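Long-range contacts in telomerase reverse transcriptase (Candida tropicalis MYA-3404, PDB 6ZD1), which probably extends telomeres as a reverse transcriptase, adding simple sequence repeats to chromosome ends by copying a template within the telomerase RNA: residues K590-C594 with V651-T656; V616-L620 with C676-T680; F582-F586 with I627-F631. One frame throughout, in Å; residues are numbered along the deposited sequence.

Contact 1: K590-C594 with V651-T656; sequences KQFYC and VIIETT
Y593 keeps CG on the far side of CB from its own backbone N (chi1 -171°), and this carries the phenol across to I652 and T656. T656 places OG1 opposite its carbonyl carbon (chi1 -57°); this turns the hydroxyl to the edge of the phenol, near the ring plane. Y593 OH and T656 OG1 form a hydrogen bond of 2.6 Å, and either oxygen could be the donor. T656 OG1 is also 3.0 Å from I652 O of its own helix, so its one proton has two acceptors to choose from.

I652 lies along one face of the same ring. Its CG2 makes a CH-pi contact, 4.1 Å from the Y593 ring centroid. Its CD1 lies over the same face, near the attachment of the ring, 3.7 Å from Y593 CG. The alkyl chain of K590 crosses V651 at about a right angle, with K590 CE 3.7 Å from V651 CG1. C594 SG meets the methyl of T655, 4.0 Å from T655 CG2. The hydroxyl of T655 turns back to its own helix: T655 OG1 donates to V651 O at 2.8 Å. T655 N donates to the same oxygen from the opposite face of its carbonyl plane.

Helices 582-596 and 642-664 run nearly parallel here. On other sides, I619 and L620 of helix 609-637 pack against Y593, and I677 of helix 670-684 touches T656. The chemistry is that of a mostly apolar helix interface around one buried hydroxyl pair, which fixes the phenol by its oxygen while I652 holds its face.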
loop_
_atom_site.group_PDB
_atom_site.type_symbol
_atom_site.label_atom_id
_atom_site.label_comp_id
_atom_site.label_asym_id
_atom_site.label_seq_id
_atom_site.Cartn_x
_atom_site.Cartn_y
_atom_site.Cartn_z
ATOM N N LYS A 590 1.476 -18.367 0.090
ATOM C CA LYS A 590 1.983 -17.310 0.955
ATOM C C LYS A 590 2.890 -16.375 0.167
ATOM O O LYS A 590 2.838 -15.153 0.349
ATOM C CB LYS A 590 2.719 -17.914 2.153
ATOM C CG LYS A 590 2.801 -16.999 3.368
ATOM C CD LYS A 590 3.929 -16.013 3.219
ATOM C CE LYS A 590 3.869 -14.906 4.241
ATOM N NZ LYS A 590 4.972 -13.921 3.948
ATOM N N GLN A 591 3.705 -16.930 -0.736
ATOM C CA GLN A 591 4.478 -16.096 -1.649
ATOM C C GLN A 591 3.567 -15.246 -2.524
ATOM O O GLN A 591 3.798 -14.042 -2.684
ATOM C CB GLN A 591 5.381 -16.966 -2.518
ATOM C CG GLN A 591 6.621 -17.429 -1.807
ATOM C CD GLN A 591 7.423 -16.263 -1.273
ATOM O OE1 GLN A 591 7.924 -15.434 -2.038
ATOM N NE2 GLN A 591 7.535 -16.176 0.049
ATOM N N PHE A 592 2.511 -15.850 -3.078
ATOM C CA PHE A 592 1.595 -15.106 -3.939
ATOM C C PHE A 592 0.931 -13.964 -3.182
ATOM O O PHE A 592 0.806 -12.850 -3.707
ATOM C CB PHE A 592 0.542 -16.049 -4.520
ATOM C CG PHE A 592 -0.591 -15.343 -5.213
ATOM C CD1 PHE A 592 -0.464 -14.927 -6.528
ATOM C CD2 PHE A 592 -1.787 -15.104 -4.553
ATOM C CE1 PHE A 592 -1.503 -14.278 -7.171
ATOM C CE2 PHE A 592 -2.829 -14.453 -5.191
ATOM C CZ PHE A 592 -2.687 -14.040 -6.502
ATOM N N TYR A 593 0.517 -14.216 -1.939
ATOM C CA TYR A 593 -0.201 -13.201 -1.175
ATOM C C TYR A 593 0.685 -11.995 -0.896
ATOM O O TYR A 593 0.293 -10.850 -1.149
ATOM C CB TYR A 593 -0.717 -13.803 0.132
ATOM C CG TYR A 593 -1.645 -12.898 0.904
ATOM C CD1 TYR A 593 -3.011 -12.920 0.668
ATOM C CD2 TYR A 593 -1.161 -12.032 1.878
ATOM C CE1 TYR A 593 -3.868 -12.099 1.364
ATOM C CE2 TYR A 593 -2.020 -11.202 2.584
ATOM C CZ TYR A 593 -3.373 -11.243 2.320
ATOM O OH TYR A 593 -4.244 -10.432 3.012
ATOM N N CYS A 594 1.897 -12.234 -0.388
ATOM C CA CYS A 594 2.804 -11.123 -0.111
ATOM C C CYS A 594 3.231 -10.414 -1.385
ATOM O O CYS A 594 3.478 -9.205 -1.365
ATOM C CB CYS A 594 4.034 -11.610 0.652
ATOM S SG CYS A 594 3.659 -12.289 2.271
ATOM N N VAL A 651 -0.436 -16.837 9.742
ATOM C CA VAL A 651 0.621 -16.106 9.045
ATOM C C VAL A 651 0.024 -15.094 8.068
ATOM O O VAL A 651 0.481 -13.947 7.987
ATOM C CB VAL A 651 1.576 -17.086 8.340
ATOM C CG1 VAL A 651 2.484 -16.340 7.387
ATOM C CG2 VAL A 651 2.408 -17.855 9.367
ATOM N N ILE A 652 -1.014 -15.493 7.323
ATOM C CA ILE A 652 -1.623 -14.595 6.340
ATOM C C ILE A 652 -2.268 -13.395 7.025
ATOM O O ILE A 652 -2.163 -12.259 6.545
ATOM C CB ILE A 652 -2.644 -15.359 5.471
ATOM C CG1 ILE A 652 -1.928 -16.211 4.420
ATOM C CG2 ILE A 652 -3.621 -14.395 4.808
ATOM C CD1 ILE A 652 -1.004 -15.422 3.518
ATOM N N ILE A 653 -2.974 -13.628 8.133
ATOM C CA ILE A 653 -3.635 -12.532 8.839
ATOM C C ILE A 653 -2.610 -11.618 9.506
ATOM O O ILE A 653 -2.735 -10.387 9.462
ATOM C CB ILE A 653 -4.645 -13.094 9.854
ATOM C CG1 ILE A 653 -5.771 -13.825 9.125
ATOM C CG2 ILE A 653 -5.214 -11.983 10.720
ATOM C CD1 ILE A 653 -6.815 -14.404 10.047
ATOM N N GLU A 654 -1.591 -12.204 10.142
ATOM C CA GLU A 654 -0.565 -11.409 10.812
ATOM C C GLU A 654 0.182 -10.513 9.831
ATOM O O GLU A 654 0.470 -9.351 10.140
ATOM C CB GLU A 654 0.418 -12.328 11.539
ATOM C CG GLU A 654 0.254 -12.372 13.051
ATOM C CD GLU A 654 0.967 -11.230 13.753
ATOM O OE1 GLU A 654 1.528 -10.356 13.058
ATOM O OE2 GLU A 654 0.970 -11.209 15.003
ATOM N N THR A 655 0.534 -11.042 8.658
ATOM C CA THR A 655 1.270 -10.233 7.691
ATOM C C THR A 655 0.440 -9.044 7.225
ATOM O O THR A 655 0.955 -7.927 7.097
ATOM C CB THR A 655 1.702 -11.087 6.500
ATOM O OG1 THR A 655 2.392 -12.252 6.968
ATOM C CG2 THR A 655 2.632 -10.291 5.599
ATOM N N THR A 656 -0.855 -9.260 6.983
ATOM C CA THR A 656 -1.711 -8.172 6.526
ATOM C C THR A 656 -1.820 -7.086 7.587
ATOM O O THR A 656 -1.629 -5.899 7.298
ATOM C CB THR A 656 -3.097 -8.717 6.171
ATOM O OG1 THR A 656 -2.974 -9.736 5.170
ATOM C CG2 THR A 656 -4.002 -7.602 5.655
#

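Contact 2: V616-L620 with C676-T680; sequences VDAIL and CIKIT
T680 and I677 of helix 670-684 pack on V616, D617 and L620 of helix 609-637. The two helices run in roughly the same direction, at 32° and 10.3 Å between the segment axes. They belong to a C-terminal helical bundle, consistent with the thumb-like extension of telomerase reverse transcriptases.

The apolar contacts lie on the buried side. V616 CG1 reaches I677 CG1 at 4.1 Å. L620 uses one branch for two partners: its CD1 is 3.9 Å from T680 CG2 and 4.3 Å from I677 CG2. T656 of helix 642-664 touches V616, so a third helix closes this side.

The polar contact is between D617 and T680, towards the more open side. D617 places CG opposite its carbonyl carbon (chi1 -67°), and this brings the carboxylate beside the T680 hydroxyl. D617 OD2 is held by a salt bridge to R613 NE, one turn earlier in the same helix. This bridge would steady the carboxylate and probably offset its charge. T680 OG1 has two oxygens within reach, D617 OD1 and C676 O, each at 2.9 Å, and its one proton could go to either.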
loop_
_atom_site.group_PDB
_atom_site.type_symbol
_atom_site.label_atom_id
_atom_site.label_comp_id
_atom_site.label_asym_id
_atom_site.label_seq_id
_atom_site.Cartn_x
_atom_site.Cartn_y
_atom_site.Cartn_z
ATOM N N VAL A 616 -7.745 -6.048 0.265
ATOM C CA VAL A 616 -7.404 -7.231 1.042
ATOM C C VAL A 616 -8.345 -8.377 0.694
ATOM O O VAL A 616 -7.909 -9.517 0.488
ATOM C CB VAL A 616 -7.431 -6.892 2.542
ATOM C CG1 VAL A 616 -7.275 -8.147 3.380
ATOM C CG2 VAL A 616 -6.333 -5.881 2.862
ATOM N N ASP A 617 -9.643 -8.083 0.561
ATOM C CA ASP A 617 -10.601 -9.119 0.186
ATOM C C ASP A 617 -10.301 -9.672 -1.201
ATOM O O ASP A 617 -10.432 -10.878 -1.439
ATOM C CB ASP A 617 -12.027 -8.567 0.247
ATOM C CG ASP A 617 -12.467 -8.230 1.661
ATOM O OD1 ASP A 617 -11.697 -8.502 2.611
ATOM O OD2 ASP A 617 -13.585 -7.692 1.822
ATOM N N ALA A 618 -9.877 -8.808 -2.126
ATOM C CA ALA A 618 -9.579 -9.269 -3.478
ATOM C C ALA A 618 -8.380 -10.210 -3.493
ATOM O O ALA A 618 -8.409 -11.246 -4.169
ATOM C CB ALA A 618 -9.336 -8.074 -4.400
ATOM N N ILE A 619 -7.319 -9.875 -2.749
ATOM C CA ILE A 619 -6.179 -10.786 -2.662
ATOM C C ILE A 619 -6.587 -12.077 -1.967
ATOM O O ILE A 619 -6.190 -13.172 -2.381
ATOM C CB ILE A 619 -4.989 -10.128 -1.942
ATOM C CG1 ILE A 619 -4.694 -8.753 -2.530
ATOM C CG2 ILE A 619 -3.758 -11.002 -2.082
ATOM C CD1 ILE A 619 -4.254 -8.804 -3.962
ATOM N N LEU A 620 -7.383 -11.969 -0.899
ATOM C CA LEU A 620 -7.818 -13.159 -0.174
ATOM C C LEU A 620 -8.622 -14.087 -1.079
ATOM O O LEU A 620 -8.343 -15.290 -1.153
ATOM C CB LEU A 620 -8.638 -12.758 1.056
ATOM C CG LEU A 620 -7.887 -12.190 2.266
ATOM C CD1 LEU A 620 -8.863 -11.734 3.340
ATOM C CD2 LEU A 620 -6.908 -13.207 2.834
ATOM N N CYS A 676 -13.284 -7.793 9.091
ATOM C CA CYS A 676 -13.569 -8.011 7.675
ATOM C C CYS A 676 -12.797 -9.207 7.134
ATOM O O CYS A 676 -13.306 -9.937 6.273
ATOM C CB CYS A 676 -13.240 -6.758 6.862
ATOM S SG CYS A 676 -14.428 -5.412 7.042
ATOM N N ILE A 677 -11.585 -9.440 7.645
ATOM C CA ILE A 677 -10.818 -10.611 7.234
ATOM C C ILE A 677 -11.514 -11.888 7.687
ATOM O O ILE A 677 -11.624 -12.854 6.924
ATOM C CB ILE A 677 -9.386 -10.531 7.789
ATOM C CG1 ILE A 677 -8.582 -9.450 7.072
ATOM C CG2 ILE A 677 -8.688 -11.873 7.667
ATOM C CD1 ILE A 677 -7.228 -9.214 7.703
ATOM N N LYS A 678 -12.006 -11.908 8.929
ATOM C CA LYS A 678 -12.719 -13.084 9.419
ATOM C C LYS A 678 -13.933 -13.383 8.551
ATOM O O LYS A 678 -14.165 -14.533 8.164
ATOM C CB LYS A 678 -13.146 -12.876 10.872
ATOM C CG LYS A 678 -11.996 -12.679 11.841
ATOM C CD LYS A 678 -12.525 -12.425 13.240
ATOM C CE LYS A 678 -11.400 -12.245 14.238
ATOM N NZ LYS A 678 -11.954 -12.027 15.604
ATOM N N ILE A 679 -14.708 -12.351 8.217
ATOM C CA ILE A 679 -15.900 -12.558 7.401
ATOM C C ILE A 679 -15.518 -13.048 6.009
ATOM O O ILE A 679 -16.125 -13.986 5.478
ATOM C CB ILE A 679 -16.728 -11.265 7.342
ATOM C CG1 ILE A 679 -17.178 -10.880 8.754
ATOM C CG2 ILE A 679 -17.917 -11.433 6.408
ATOM C CD1 ILE A 679 -17.913 -9.566 8.830
ATOM N N THR A 680 -14.493 -12.437 5.406
ATOM C CA THR A 680 -14.053 -12.868 4.081
ATOM C C THR A 680 -13.534 -14.302 4.105
ATOM O O THR A 680 -13.832 -15.094 3.203
ATOM C CB THR A 680 -12.987 -11.916 3.546
ATOM O OG1 THR A 680 -13.530 -10.593 3.475
ATOM C CG2 THR A 680 -12.544 -12.347 2.161
#

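Contact 3: F582-F586 with I627-F631; sequences FKALF and IQTSF
F582 and F631 make the aromatic part of this contact. Their rings meet obliquely, with planes at 51° and centroids 5.3 Å apart. F582 presents its rim: CE1 and CZ meet F631 CD1 and CE1. F582 CE1 is 3.5 Å from F631 CD1, and F582 CZ is as close to F631 CE1. F631 CD1 lies near the plane of the F582 ring. F631 swings its ring out to this spot with CG opposite the backbone N (chi1 -176°). F640 packs edge-to-face with both rings, so three phenylalanines form one cluster.

The aliphatic contacts lie about one turn later in helix 582-596 and one turn earlier in helix 609-637. L585 spreads its two methyls over the other helix: CD2 is 4.2 Å from I627 CG1, and CD1 is 4.0 Å from S630 OG. I627 also reaches F586, with I627 CD1 4.3 Å from F586 CE1. The F586 ring stacks on F648 of helix 642-664, while F645 of the same helix touches I627.

Polar groups are few, and no hydrogen bond crosses between the segments. The hydroxyl of S630 is bonded back to A626 O in its own helix. It can therefore sit beside an L585 methyl without being left bare in an apolar setting.

The segments run antiparallel, at 157° and 11.9 Å between their axes. This is the phenylalanine-rich core of an antiparallel helix pair in an all-helical bundle, consistent with the C-terminal thumb-like extension of telomerase.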
loop_
_atom_site.group_PDB
_atom_site.type_symbol
_atom_site.label_atom_id
_atom_site.label_comp_id
_atom_site.label_asym_id
_atom_site.label_seq_id
_atom_site.Cartn_x
_atom_site.Cartn_y
_atom_site.Cartn_z
ATOM N N PHE A 582 -0.291 -30.192 0.621
ATOM C CA PHE A 582 -0.812 -28.907 1.072
ATOM C C PHE A 582 0.299 -27.987 1.552
ATOM O O PHE A 582 0.192 -26.765 1.402
ATOM C CB PHE A 582 -1.846 -29.107 2.179
ATOM C CG PHE A 582 -3.183 -29.577 1.681
ATOM C CD1 PHE A 582 -4.076 -28.687 1.103
ATOM C CD2 PHE A 582 -3.549 -30.907 1.796
ATOM C CE1 PHE A 582 -5.305 -29.118 0.646
ATOM C CE2 PHE A 582 -4.778 -31.345 1.343
ATOM C CZ PHE A 582 -5.658 -30.450 0.767
ATOM N N LYS A 583 1.364 -28.542 2.136
ATOM C CA LYS A 583 2.469 -27.701 2.580
ATOM C C LYS A 583 3.059 -26.919 1.415
ATOM O O LYS A 583 3.298 -25.711 1.527
ATOM C CB LYS A 583 3.547 -28.543 3.256
ATOM C CG LYS A 583 4.548 -27.714 4.047
ATOM C CD LYS A 583 5.717 -28.546 4.540
ATOM C CE LYS A 583 6.620 -28.970 3.396
ATOM N NZ LYS A 583 7.820 -29.691 3.901
ATOM N N ALA A 584 3.277 -27.587 0.279
ATOM C CA ALA A 584 3.804 -26.895 -0.892
ATOM C C ALA A 584 2.810 -25.886 -1.443
ATOM O O ALA A 584 3.215 -24.854 -1.990
ATOM C CB ALA A 584 4.178 -27.906 -1.976
ATOM N N LEU A 585 1.511 -26.148 -1.280
ATOM C CA LEU A 585 0.500 -25.211 -1.753
ATOM C C LEU A 585 0.455 -23.965 -0.878
ATOM O O LEU A 585 0.298 -22.848 -1.385
ATOM C CB LEU A 585 -0.872 -25.885 -1.782
ATOM C CG LEU A 585 -2.028 -24.950 -2.148
ATOM C CD1 LEU A 585 -2.055 -24.703 -3.650
ATOM C CD2 LEU A 585 -3.361 -25.482 -1.657
ATOM N N PHE A 586 0.577 -24.138 0.439
ATOM C CA PHE A 586 0.473 -22.994 1.334
ATOM C C PHE A 586 1.706 -22.102 1.252
ATOM O O PHE A 586 1.586 -20.876 1.338
ATOM C CB PHE A 586 0.244 -23.480 2.767
ATOM C CG PHE A 586 -1.070 -24.196 2.964
ATOM C CD1 PHE A 586 -2.160 -23.913 2.153
ATOM C CD2 PHE A 586 -1.215 -25.150 3.964
ATOM C CE1 PHE A 586 -3.369 -24.568 2.331
ATOM C CE2 PHE A 586 -2.421 -25.806 4.151
ATOM C CZ PHE A 586 -3.499 -25.516 3.331
ATOM N N ILE A 627 -7.089 -22.559 -3.342
ATOM C CA ILE A 627 -7.295 -23.687 -2.435
ATOM C C ILE A 627 -8.496 -24.509 -2.884
ATOM O O ILE A 627 -8.438 -25.743 -2.955
ATOM C CB ILE A 627 -7.462 -23.188 -0.988
ATOM C CG1 ILE A 627 -6.179 -22.527 -0.491
ATOM C CG2 ILE A 627 -7.859 -24.329 -0.068
ATOM C CD1 ILE A 627 -6.329 -21.867 0.867
ATOM N N GLN A 628 -9.601 -23.832 -3.207
ATOM C CA GLN A 628 -10.810 -24.539 -3.617
ATOM C C GLN A 628 -10.589 -25.295 -4.921
ATOM O O GLN A 628 -11.083 -26.417 -5.085
ATOM C CB GLN A 628 -11.975 -23.556 -3.757
ATOM C CG GLN A 628 -13.292 -24.201 -4.175
ATOM C CD GLN A 628 -14.412 -23.190 -4.367
ATOM O OE1 GLN A 628 -14.209 -21.982 -4.232
ATOM N NE2 GLN A 628 -15.605 -23.684 -4.685
ATOM N N THR A 629 -9.844 -24.702 -5.857
ATOM C CA THR A 629 -9.687 -25.317 -7.173
ATOM C C THR A 629 -8.950 -26.651 -7.088
ATOM O O THR A 629 -9.322 -27.618 -7.765
ATOM C CB THR A 629 -8.952 -24.363 -8.120
ATOM O OG1 THR A 629 -9.738 -23.183 -8.319
ATOM C CG2 THR A 629 -8.701 -25.026 -9.466
ATOM N N SER A 630 -7.925 -26.736 -6.241
ATOM C CA SER A 630 -7.049 -27.901 -6.216
ATOM C C SER A 630 -7.207 -28.746 -4.960
ATOM O O SER A 630 -6.420 -29.678 -4.755
ATOM C CB SER A 630 -5.590 -27.464 -6.362
ATOM O OG SER A 630 -5.217 -26.598 -5.306
ATOM N N PHE A 631 -8.208 -28.466 -4.122
ATOM C CA PHE A 631 -8.331 -29.200 -2.866
ATOM C C PHE A 631 -8.561 -30.686 -3.116
ATOM O O PHE A 631 -7.902 -31.536 -2.507
ATOM C CB PHE A 631 -9.460 -28.619 -2.014
ATOM C CG PHE A 631 -9.576 -29.258 -0.661
ATOM C CD1 PHE A 631 -8.807 -28.806 0.399
ATOM C CD2 PHE A 631 -10.442 -30.323 -0.452
ATOM C CE1 PHE A 631 -8.905 -29.396 1.648
ATOM C CE2 PHE A 631 -10.544 -30.919 0.794
ATOM C CZ PHE A 631 -9.775 -30.452 1.847
#

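How the contacts relate
The three contacts lie in one bundle of four helices that follow each other in the chain: 582-596, 609-637, 642-664 and 670-684. Contact 3 pairs the first helix with the second, contact 1 the first with the third, and contact 2 the second with the fourth. Helix 582-596 serves contacts 3 and 1, and helix 609-637 serves contacts 3 and 2. The centres of contacts 1 and 2 are about 12 Å apart, and the two touch through Y593 against helix 609-637 and I653 against I677. The centre of contact 3 is about 15 Å from that of contact 1 and about 18 Å from that of contact 2. The crossing links tie all four helices into one compact unit.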